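Local coordinates for putative phosphatase (Bacteroides thetaiotaomicron, PDB 3KYA), which is a putative phosphatase that binds zinc ions and joins an IPT/TIG domain to a beta-propeller-like domain, its substrate being unknown, at residues 181-186 and 209-214. Sequence-based numbering, arbitrary orientation.
Sequences NTIPTN and VAIDYD. With EDO (1,2-ethanediol), chain B.
Pro184 lies over one face of the Tyr213 ring, in a contact that packs the linker between two blades of the beta-propeller-like domain against the second of them: 181-186 links strand 173-178 of one antiparallel sheet to strand 188-193, the first of the next, four-stranded one, whereas 209-214 is the end of strand 206-211 of that second sheet and the loop after it. The proline makes a CH-pi contact, CG standing 4.0 Å from the centroid of the tyrosine ring and only 15° off its normal, while Pro184 CB reaches Tyr213 CZ at 3.8 Å. Thr185 CB approaches the same ring obliquely near CD1. Beside the proline-tyrosine contact the packing is aliphatic. With CG1 of Ile211 set between its own backbone N and carbonyl carbon (chi1 69°), CD1 extends to the opposing loop and meets Ile183 CG2 at 3.6 Å, Pro184 CD at 3.9 Å and Thr185 CG2 at 3.8 Å. Ile188 and Tyr224 of the second blade also pack on Ile211. No direct hydrogen bond links the segments, and polar contact runs through one water. The carboxylate of Asp212 leads off from the linker, salt-bridged through OD2 to Arg189 NH1 and binding a 1,2-ethanediol, presumably a crystallisation additive. Thr185 OG1, placed opposite its backbone N (chi1 180°), accepts the backbone N-H of Arg187 and lies 2.9 Å from the water, which donates to Asp212 O over 2.6 Å and sits in the plane of the Tyr213 ring, at its edge.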
ATOM      1  N   ASN A 181      44.815 -14.757  -8.473  1.00 21.40           N
ATOM      2  CA  ASN A 181      46.044 -14.860  -7.681  1.00 22.54           C
ATOM      3  C   ASN A 181      46.828 -13.560  -7.491  1.00 22.52           C
ATOM      4  O   ASN A 181      47.475 -13.387  -6.458  1.00 23.87           O
ATOM      5  CB  ASN A 181      46.950 -15.962  -8.251  1.00 23.04           C
ATOM      6  CG  ASN A 181      46.395 -17.357  -7.993  1.00 25.03           C
ATOM      7  OD1 ASN A 181      45.845 -17.632  -6.922  1.00 29.76           O
ATOM      8  ND2 ASN A 181      46.550 -18.244  -8.960  1.00 27.54           N
ATOM      9  N   THR A 182      46.768 -12.647  -8.455  1.00 22.26           N
ATOM     10  CA  THR A 182      47.526 -11.402  -8.348  1.00 22.02           C
ATOM     11  C   THR A 182      46.839 -10.359  -7.451  1.00 21.48           C
ATOM     12  O   THR A 182      47.465  -9.371  -7.096  1.00 21.46           O
ATOM     13  CB  THR A 182      47.845 -10.769  -9.734  1.00 22.07           C
ATOM     14  OG1 THR A 182      46.636 -10.357 -10.377  1.00 22.60           O
ATOM     15  CG2 THR A 182      48.593 -11.757 -10.622  1.00 22.66           C
ATOM     16  N   ILE A 183      45.566 -10.563  -7.096  1.00 20.80           N
ATOM     17  CA  ILE A 183      44.863  -9.618  -6.197  1.00 20.40           C
ATOM     18  C   ILE A 183      45.436  -9.794  -4.785  1.00 20.13           C
ATOM     19  O   ILE A 183      45.629 -10.920  -4.317  1.00 20.40           O
ATOM     20  CB  ILE A 183      43.321  -9.778  -6.280  1.00 20.61           C
ATOM     21  CG1 ILE A 183      42.857  -9.333  -7.672  1.00 20.52           C
ATOM     22  CG2 ILE A 183      42.608  -8.948  -5.212  1.00 20.10           C
ATOM     23  CD1 ILE A 183      41.339  -9.328  -7.879  1.00 23.47           C
ATOM     24  N   PRO A 184      45.755  -8.674  -4.104  1.00 19.89           N
ATOM     25  CA  PRO A 184      46.444  -8.706  -2.811  1.00 19.51           C
ATOM     26  C   PRO A 184      45.602  -8.951  -1.570  1.00 19.02           C
ATOM     27  O   PRO A 184      46.106  -8.799  -0.454  1.00 18.34           O
ATOM     28  CB  PRO A 184      47.045  -7.305  -2.718  1.00 19.93           C
ATOM     29  CG  PRO A 184      46.187  -6.461  -3.524  1.00 19.70           C
ATOM     30  CD  PRO A 184      45.589  -7.300  -4.601  1.00 19.88           C
ATOM     31  N   THR A 185      44.345  -9.341  -1.746  1.00 18.40           N
ATOM     32  CA  THR A 185      43.470  -9.558  -0.617  1.00 17.86           C
ATOM     33  C   THR A 185      42.341 -10.502  -0.999  1.00 17.41           C
ATOM     34  O   THR A 185      42.095 -10.744  -2.189  1.00 17.71           O
ATOM     35  CB  THR A 185      42.833  -8.224  -0.156  1.00 17.72           C
ATOM     36  OG1 THR A 185      41.963  -8.469   0.955  1.00 17.21           O
ATOM     37  CG2 THR A 185      42.032  -7.597  -1.277  1.00 18.26           C
ATOM     38  N   ASN A 186      41.678 -11.042   0.021  1.00 16.94           N
ATOM     39  CA  ASN A 186      40.511 -11.900  -0.190  1.00 16.43           C
ATOM     40  C   ASN A 186      39.198 -11.122   0.033  1.00 16.45           C
ATOM     41  O   ASN A 186      38.105 -11.703   0.008  1.00 14.96           O
ATOM     42  CB  ASN A 186      40.592 -13.187   0.657  1.00 16.55           C
ATOM     43  CG  ASN A 186      40.590 -12.938   2.161  1.00 17.76           C
ATOM     44  OD1 ASN A 186      40.277 -11.854   2.637  1.00 18.30           O
ATOM     45  ND2 ASN A 186      40.927 -13.972   2.914  1.00 21.76           N
ATOM     46  N   VAL A 209      36.096  -5.638 -11.219  1.00 14.95           N
ATOM     47  CA  VAL A 209      36.062  -6.149  -9.862  1.00 14.74           C
ATOM     48  C   VAL A 209      36.655  -5.194  -8.834  1.00 15.27           C
ATOM     49  O   VAL A 209      37.831  -4.816  -8.936  1.00 14.78           O
ATOM     50  CB  VAL A 209      36.850  -7.476  -9.781  1.00 15.20           C
ATOM     51  CG1 VAL A 209      36.863  -8.015  -8.354  1.00 14.19           C
ATOM     52  CG2 VAL A 209      36.272  -8.499 -10.755  1.00 14.91           C
ATOM     53  N   ALA A 210      35.841  -4.833  -7.835  1.00 15.22           N
ATOM     54  CA  ALA A 210      36.262  -3.953  -6.741  1.00 15.24           C
ATOM     55  C   ALA A 210      36.728  -4.765  -5.526  1.00 15.51           C
ATOM     56  O   ALA A 210      36.108  -5.776  -5.169  1.00 15.41           O
ATOM     57  CB  ALA A 210      35.099  -2.975  -6.339  1.00 14.72           C
ATOM     58  N   ILE A 211      37.821  -4.326  -4.892  1.00 15.32           N
ATOM     59  CA  ILE A 211      38.365  -5.000  -3.719  1.00 15.83           C
ATOM     60  C   ILE A 211      38.586  -3.972  -2.593  1.00 15.75           C
ATOM     61  O   ILE A 211      38.734  -2.792  -2.872  1.00 15.73           O
ATOM     62  CB  ILE A 211      39.680  -5.761  -4.024  1.00 16.19           C
ATOM     63  CG1 ILE A 211      40.833  -4.784  -4.332  1.00 17.41           C
ATOM     64  CG2 ILE A 211      39.459  -6.755  -5.171  1.00 16.72           C
ATOM     65  CD1 ILE A 211      42.178  -5.450  -4.404  1.00 22.31           C
ATOM     66  N   ASP A 212      38.629  -4.450  -1.351  1.00 15.82           N
ATOM     67  CA  ASP A 212      38.712  -3.601  -0.131  1.00 15.95           C
ATOM     68  C   ASP A 212      40.081  -3.804   0.511  1.00 16.03           C
ATOM     69  O   ASP A 212      40.306  -4.785   1.227  1.00 16.73           O
ATOM     70  CB  ASP A 212      37.581  -3.996   0.826  1.00 15.92           C
ATOM     71  CG  ASP A 212      37.246  -2.914   1.855  1.00 16.99           C
ATOM     72  OD1 ASP A 212      38.132  -2.109   2.212  1.00 14.67           O
ATOM     73  OD2 ASP A 212      36.067  -2.886   2.301  1.00 17.94           O
ATOM     74  N   TYR A 213      40.995  -2.871   0.269  1.00 16.12           N
ATOM     75  CA  TYR A 213      42.382  -3.047   0.678  1.00 16.12           C
ATOM     76  C   TYR A 213      43.048  -1.725   1.049  1.00 16.19           C
ATOM     77  O   TYR A 213      42.703  -0.678   0.505  1.00 15.33           O
ATOM     78  CB  TYR A 213      43.114  -3.725  -0.499  1.00 16.68           C
ATOM     79  CG  TYR A 213      44.595  -3.999  -0.325  1.00 16.60           C
ATOM     80  CD1 TYR A 213      45.048  -4.946   0.584  1.00 16.86           C
ATOM     81  CD2 TYR A 213      45.538  -3.363  -1.134  1.00 17.32           C
ATOM     82  CE1 TYR A 213      46.405  -5.216   0.728  1.00 16.51           C
ATOM     83  CE2 TYR A 213      46.894  -3.620  -0.994  1.00 16.66           C
ATOM     84  CZ  TYR A 213      47.322  -4.547  -0.064  1.00 16.85           C
ATOM     85  OH  TYR A 213      48.671  -4.801   0.070  1.00 18.83           O
ATOM     86  N   ASP A 214      43.978  -1.785   2.002  1.00 16.81           N
ATOM     87  CA  ASP A 214      44.740  -0.604   2.452  1.00 17.69           C
ATOM     88  C   ASP A 214      46.187  -0.954   2.861  1.00 17.85           C
ATOM     89  O   ASP A 214      46.808  -0.229   3.643  1.00 17.47           O
ATOM     90  CB  ASP A 214      44.014   0.094   3.613  1.00 18.24           C
ATOM     91  CG  ASP A 214      43.967  -0.750   4.871  1.00 20.17           C
ATOM     92  OD1 ASP A 214      44.597  -1.831   4.899  1.00 22.21           O
ATOM     93  OD2 ASP A 214      43.309  -0.325   5.841  1.00 23.23           O
TER
HETATM   94  C1  EDO B   1      35.538  -1.101   5.311  1.00 34.88           C
HETATM   95  O1  EDO B   1      35.456  -2.414   4.727  1.00 35.84           O
HETATM   96  C2  EDO B   1      36.860  -0.439   4.935  1.00 32.13           C
HETATM   97  O2  EDO B   1      36.827   0.041   3.588  1.00 33.10           O
HETATM   98  O   HOH W   1      42.155  -6.094   2.561  1.00 26.99           O